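OLD nuclease (Thermus scotoductus, PDB 6P74) degrades linear or supercoiled double-stranded DNA in the 5'-to-3' direction, nicks and linearizes circular DNA, and hydrolyses ATP with stimulation by DNA. Local coordinates at residues Leu38-Asp42 with Arg134-Leu138; Leu323-Arg327 with Ala421-Pro425. All coordinates share one frame; numbering follows the deposited sequence.

Overall arrangement
Both interactions involve the mixed sheet of the ATPase core, and they lie at different places across it. Interaction 1 uses the outermost strand 135-138 against helix 34-45, whereas interaction 2 uses strand 323-328, next to the strand 334-337 at the other margin. Their centres are 22 Å apart and they do not touch. Interaction 1 stays within one domain and is partly buried: it carries no hydrogen bond, and F137 makes the largest single contribution, followed by D42. Interaction 2 is buried and joins the ATPase region to the Toprim region, combining leucine packing with two weak bonds from an arginine to backbone carbonyls at a helix end.

Interaction 1: Leu38-Asp42 with Arg134-Leu138; sequences LRAID and RVLFL
F137 of strand 135-138 meets D42 and L38 of the helix carrying 38-42, and its side chain can be followed outward from its root. F137 CB lies 3.3 Å from D42 OD1, and CG, where the ring begins, has that oxygen beside it too. The ring carbon F137 CD2 is 3.2 Å from D42 OD1 and 3.4 Å from D42 CB. D42 OD1 lies obliquely to the ring, and the carboxylate and ring planes are 63° apart. Further out, F137 CE2 comes to 3.4 Å from L38 O, which sits at the ring edge near its plane; this carbonyl also accepts the helical bond from D42 N. At the far end F137 CZ meets L38 CB at 4.0 Å. Two torsions bring D42 and F137 together: each has CG anti to the backbone N (chi1 -168° and -159°), which lays the carboxylate beside the base of the ring. A looser apolar touch, I41 CG2 to V135 CG1 at 4.4 Å, extends the contact along the strand. With the segment axes 9.9 Å apart, the F137 ring bridges to both side-chain and backbone atoms of the helix. L38, I41 and F137 also pack on I274 of the adjacent parallel strand 272-276. Such packing of the helix after the Walker A loop against the central sheet characterises a P-loop NTPase core.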
loop_
_atom_site.group_PDB
_atom_site.type_symbol
_atom_site.label_atom_id
_atom_site.label_comp_id
_atom_site.label_asym_id
_atom_site.label_seq_id
_atom_site.Cartn_x
_atom_site.Cartn_y
_atom_site.Cartn_z
ATOM N N LEU A 38 -5.354 10.960 -4.457
ATOM C CA LEU A 38 -4.322 11.527 -3.598
ATOM C C LEU A 38 -2.958 10.897 -3.872
ATOM O O LEU A 38 -1.942 11.608 -3.913
ATOM C CB LEU A 38 -4.691 11.362 -2.133
ATOM C CG LEU A 38 -5.997 12.016 -1.705
ATOM C CD1 LEU A 38 -6.097 11.979 -0.199
ATOM C CD2 LEU A 38 -6.057 13.444 -2.219
ATOM N N ARG A 39 -2.905 9.566 -4.046
ATOM C CA ARG A 39 -1.613 8.915 -4.271
ATOM C C ARG A 39 -0.980 9.377 -5.586
ATOM O O ARG A 39 0.246 9.523 -5.676
ATOM C CB ARG A 39 -1.763 7.395 -4.241
ATOM C CG ARG A 39 -2.389 6.860 -2.950
ATOM C CD ARG A 39 -1.414 6.781 -1.767
ATOM N NE ARG A 39 -1.216 5.394 -1.339
ATOM C CZ ARG A 39 -2.023 4.730 -0.511
ATOM N NH1 ARG A 39 -3.093 5.318 0.009
ATOM N NH2 ARG A 39 -1.755 3.466 -0.201
ATOM N N ALA A 40 -1.803 9.632 -6.609
ATOM C CA ALA A 40 -1.272 10.101 -7.880
ATOM C C ALA A 40 -0.570 11.445 -7.723
ATOM O O ALA A 40 0.503 11.666 -8.306
ATOM C CB ALA A 40 -2.391 10.194 -8.919
ATOM N N ILE A 41 -1.163 12.364 -6.954
ATOM C CA ILE A 41 -0.497 13.636 -6.698
ATOM C C ILE A 41 0.828 13.392 -5.996
ATOM O O ILE A 41 1.862 13.973 -6.355
ATOM C CB ILE A 41 -1.409 14.574 -5.883
ATOM C CG1 ILE A 41 -2.640 14.981 -6.701
ATOM C CG2 ILE A 41 -0.629 15.803 -5.403
ATOM C CD1 ILE A 41 -3.810 15.571 -5.856
ATOM N N ASP A 42 0.826 12.499 -5.002
ATOM C CA ASP A 42 2.037 12.271 -4.229
ATOM C C ASP A 42 3.162 11.664 -5.065
ATOM O O ASP A 42 4.337 11.891 -4.763
ATOM C CB ASP A 42 1.738 11.368 -3.050
ATOM C CG ASP A 42 2.865 11.345 -2.063
ATOM O OD1 ASP A 42 3.126 12.420 -1.479
ATOM O OD2 ASP A 42 3.499 10.278 -1.882
ATOM N N ARG A 134 6.289 20.873 -4.474
ATOM C CA ARG A 134 6.175 19.704 -3.610
ATOM C C ARG A 134 5.101 19.887 -2.544
ATOM O O ARG A 134 4.867 20.985 -2.028
ATOM C CB ARG A 134 7.509 19.390 -2.942
ATOM C CG ARG A 134 8.284 18.339 -3.697
ATOM C CD ARG A 134 9.706 18.230 -3.178
ATOM N NE ARG A 134 9.761 17.541 -1.893
ATOM C CZ ARG A 134 10.852 17.448 -1.138
ATOM N NH1 ARG A 134 11.990 18.015 -1.536
ATOM N NH2 ARG A 134 10.809 16.794 0.015
ATOM N N VAL A 135 4.459 18.781 -2.195
ATOM C CA VAL A 135 3.323 18.787 -1.287
ATOM C C VAL A 135 3.709 18.043 -0.029
ATOM O O VAL A 135 4.474 17.075 -0.068
ATOM C CB VAL A 135 2.081 18.142 -1.924
ATOM C CG1 VAL A 135 1.727 18.850 -3.204
ATOM C CG2 VAL A 135 2.344 16.672 -2.180
ATOM N N LEU A 136 3.182 18.507 1.094
ATOM C CA LEU A 136 3.196 17.708 2.309
ATOM C C LEU A 136 2.086 16.671 2.219
ATOM O O LEU A 136 0.926 17.011 1.956
ATOM C CB LEU A 136 3.000 18.591 3.537
ATOM C CG LEU A 136 4.281 19.161 4.129
ATOM C CD1 LEU A 136 3.954 20.010 5.336
ATOM C CD2 LEU A 136 5.223 18.019 4.509
ATOM N N PHE A 137 2.435 15.407 2.416
ATOM C CA PHE A 137 1.450 14.334 2.398
ATOM C C PHE A 137 1.235 13.809 3.816
ATOM O O PHE A 137 2.084 13.101 4.359
ATOM C CB PHE A 137 1.873 13.211 1.454
ATOM C CG PHE A 137 0.721 12.359 1.007
ATOM C CD1 PHE A 137 0.130 11.457 1.878
ATOM C CD2 PHE A 137 0.189 12.498 -0.262
ATOM C CE1 PHE A 137 -0.941 10.683 1.486
ATOM C CE2 PHE A 137 -0.880 11.720 -0.661
ATOM C CZ PHE A 137 -1.449 10.808 0.225
ATOM N N LEU A 138 0.096 14.137 4.410
ATOM C CA LEU A 138 -0.287 13.574 5.707
ATOM C C LEU A 138 -1.192 12.371 5.471
ATOM O O LEU A 138 -2.415 12.495 5.391
ATOM C CB LEU A 138 -0.984 14.615 6.562
ATOM C CG LEU A 138 -0.126 15.332 7.585
ATOM C CD1 LEU A 138 1.063 15.955 6.880
ATOM C CD2 LEU A 138 -0.965 16.378 8.299
#

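Interaction 2: Leu323-Arg327 with Ala421-Pro425; sequences LRLVR and ALDIP
L325 and R327, two residues apart on strand 323-328, point toward the end of helix 409-422 and meet it in different ways. The R327 guanidinium turns one face to L325 CD2, which lies 3.5 Å above its plane, offset toward the rim. R327 NH2 reaches two backbone carbonyls, L422 O at 2.6 Å and D423 O at 3.0 Å; L422 O lies at the guanidinium edge near its plane, D423 O obliquely. N-H...O angles of 119° and 122° mark both bonds as weak. R327 CG stands between the backbone N and the carbonyl carbon (chi1 79°), and a bend at chi3 turns the chain end to these carbonyls. They lie at the Schellman motif where D423, with positive phi, is the first residue to leave helical geometry; a cation there would probably suit the helix dipole. The R327 side chain also lies near A32 of the inferred ATP site and a sulfate, probably from the crystallisation liquor, consistent with a phosphate-binding pocket. The L325 and I424 side chains cross obliquely, L325 CD2 3.7 Å from I424 CG1; the same methyl is 3.9 Å from L422 CB. L323 and L422 cross at about a right angle, their CD1 atoms 4.1 Å apart. Strand 323-328 runs between strands 23-27 and 334-337, whose S337 OG bonds weakly to L422 O, setting the end of Toprim helix 409-422 against the ATPase sheet.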
loop_
_atom_site.group_PDB
_atom_site.type_symbol
_atom_site.label_atom_id
_atom_site.label_comp_id
_atom_site.label_asym_id
_atom_site.label_seq_id
_atom_site.Cartn_x
_atom_site.Cartn_y
_atom_site.Cartn_z
ATOM N N LEU A 323 -16.015 20.810 -3.365
ATOM C CA LEU A 323 -16.469 19.432 -3.418
ATOM C C LEU A 323 -16.048 18.731 -4.694
ATOM O O LEU A 323 -16.209 19.266 -5.800
ATOM C CB LEU A 323 -17.987 19.385 -3.276
ATOM C CG LEU A 323 -18.463 19.760 -1.868
ATOM C CD1 LEU A 323 -19.983 19.813 -1.782
ATOM C CD2 LEU A 323 -17.864 18.811 -0.820
ATOM N N ARG A 324 -15.503 17.529 -4.523
ATOM C CA ARG A 324 -15.251 16.582 -5.598
ATOM C C ARG A 324 -15.801 15.246 -5.143
ATOM O O ARG A 324 -15.373 14.728 -4.103
ATOM C CB ARG A 324 -13.748 16.435 -5.908
ATOM C CG ARG A 324 -12.959 17.721 -6.029
ATOM C CD ARG A 324 -13.324 18.467 -7.294
ATOM N NE ARG A 324 -12.486 19.648 -7.414
ATOM C CZ ARG A 324 -12.817 20.846 -6.951
ATOM N NH1 ARG A 324 -13.997 21.030 -6.354
ATOM N NH2 ARG A 324 -11.967 21.849 -7.090
ATOM N N LEU A 325 -16.716 14.671 -5.918
ATOM C CA LEU A 325 -17.327 13.387 -5.567
ATOM C C LEU A 325 -16.859 12.319 -6.549
ATOM O O LEU A 325 -16.992 12.485 -7.768
ATOM C CB LEU A 325 -18.856 13.511 -5.532
ATOM C CG LEU A 325 -19.748 12.275 -5.377
ATOM C CD1 LEU A 325 -19.396 11.460 -4.167
ATOM C CD2 LEU A 325 -21.195 12.727 -5.277
ATOM N N VAL A 326 -16.294 11.235 -6.019
ATOM C CA VAL A 326 -15.591 10.220 -6.805
ATOM C C VAL A 326 -16.311 8.890 -6.631
ATOM O O VAL A 326 -16.567 8.464 -5.500
ATOM C CB VAL A 326 -14.112 10.091 -6.382
ATOM C CG1 VAL A 326 -13.387 8.990 -7.195
ATOM C CG2 VAL A 326 -13.383 11.405 -6.541
ATOM N N ARG A 327 -16.636 8.230 -7.744
ATOM C CA ARG A 327 -17.293 6.933 -7.646
ATOM C C ARG A 327 -17.203 6.201 -8.978
ATOM O O ARG A 327 -16.872 6.792 -10.013
ATOM C CB ARG A 327 -18.749 7.082 -7.194
ATOM C CG ARG A 327 -19.682 7.494 -8.258
ATOM C CD ARG A 327 -20.928 8.044 -7.638
ATOM N NE ARG A 327 -21.222 9.313 -8.274
ATOM C CZ ARG A 327 -22.184 10.146 -7.915
ATOM N NH1 ARG A 327 -22.991 9.864 -6.893
ATOM N NH2 ARG A 327 -22.317 11.270 -8.597
ATOM N N ALA A 421 -25.438 19.154 -9.431
ATOM C CA ALA A 421 -24.053 19.299 -9.888
ATOM C C ALA A 421 -23.199 18.075 -9.558
ATOM O O ALA A 421 -22.187 17.822 -10.222
ATOM C CB ALA A 421 -23.418 20.557 -9.276
ATOM N N LEU A 422 -23.575 17.301 -8.547
ATOM C CA LEU A 422 -22.747 16.176 -8.129
ATOM C C LEU A 422 -23.267 14.843 -8.612
ATOM O O LEU A 422 -22.642 13.821 -8.321
ATOM C CB LEU A 422 -22.600 16.128 -6.604
ATOM C CG LEU A 422 -21.751 17.267 -6.024
ATOM C CD1 LEU A 422 -21.474 17.077 -4.516
ATOM C CD2 LEU A 422 -20.469 17.459 -6.809
ATOM N N ASP A 423 -24.408 14.825 -9.304
ATOM C CA ASP A 423 -25.053 13.590 -9.742
ATOM C C ASP A 423 -25.431 12.678 -8.572
ATOM O O ASP A 423 -25.324 11.451 -8.649
ATOM C CB ASP A 423 -24.184 12.852 -10.758
ATOM C CG ASP A 423 -24.324 13.430 -12.147
ATOM O OD1 ASP A 423 -25.449 13.334 -12.699
ATOM O OD2 ASP A 423 -23.330 14.012 -12.658
ATOM N N ILE A 424 -25.929 13.264 -7.491
ATOM C CA ILE A 424 -26.547 12.501 -6.408
ATOM C C ILE A 424 -28.034 12.380 -6.728
ATOM O O ILE A 424 -28.683 13.407 -6.968
ATOM C CB ILE A 424 -26.322 13.179 -5.053
ATOM C CG1 ILE A 424 -24.832 13.415 -4.831
ATOM C CG2 ILE A 424 -26.877 12.338 -3.937
ATOM C CD1 ILE A 424 -24.537 14.569 -3.887
ATOM N N PRO A 425 -28.592 11.174 -6.799
ATOM C CA PRO A 425 -30.037 11.051 -7.014
ATOM C C PRO A 425 -30.787 11.574 -5.805
ATOM O O PRO A 425 -30.345 11.408 -4.664
ATOM C CB PRO A 425 -30.253 9.541 -7.197
ATOM C CG PRO A 425 -28.904 8.982 -7.429
ATOM C CD PRO A 425 -27.947 9.861 -6.697
#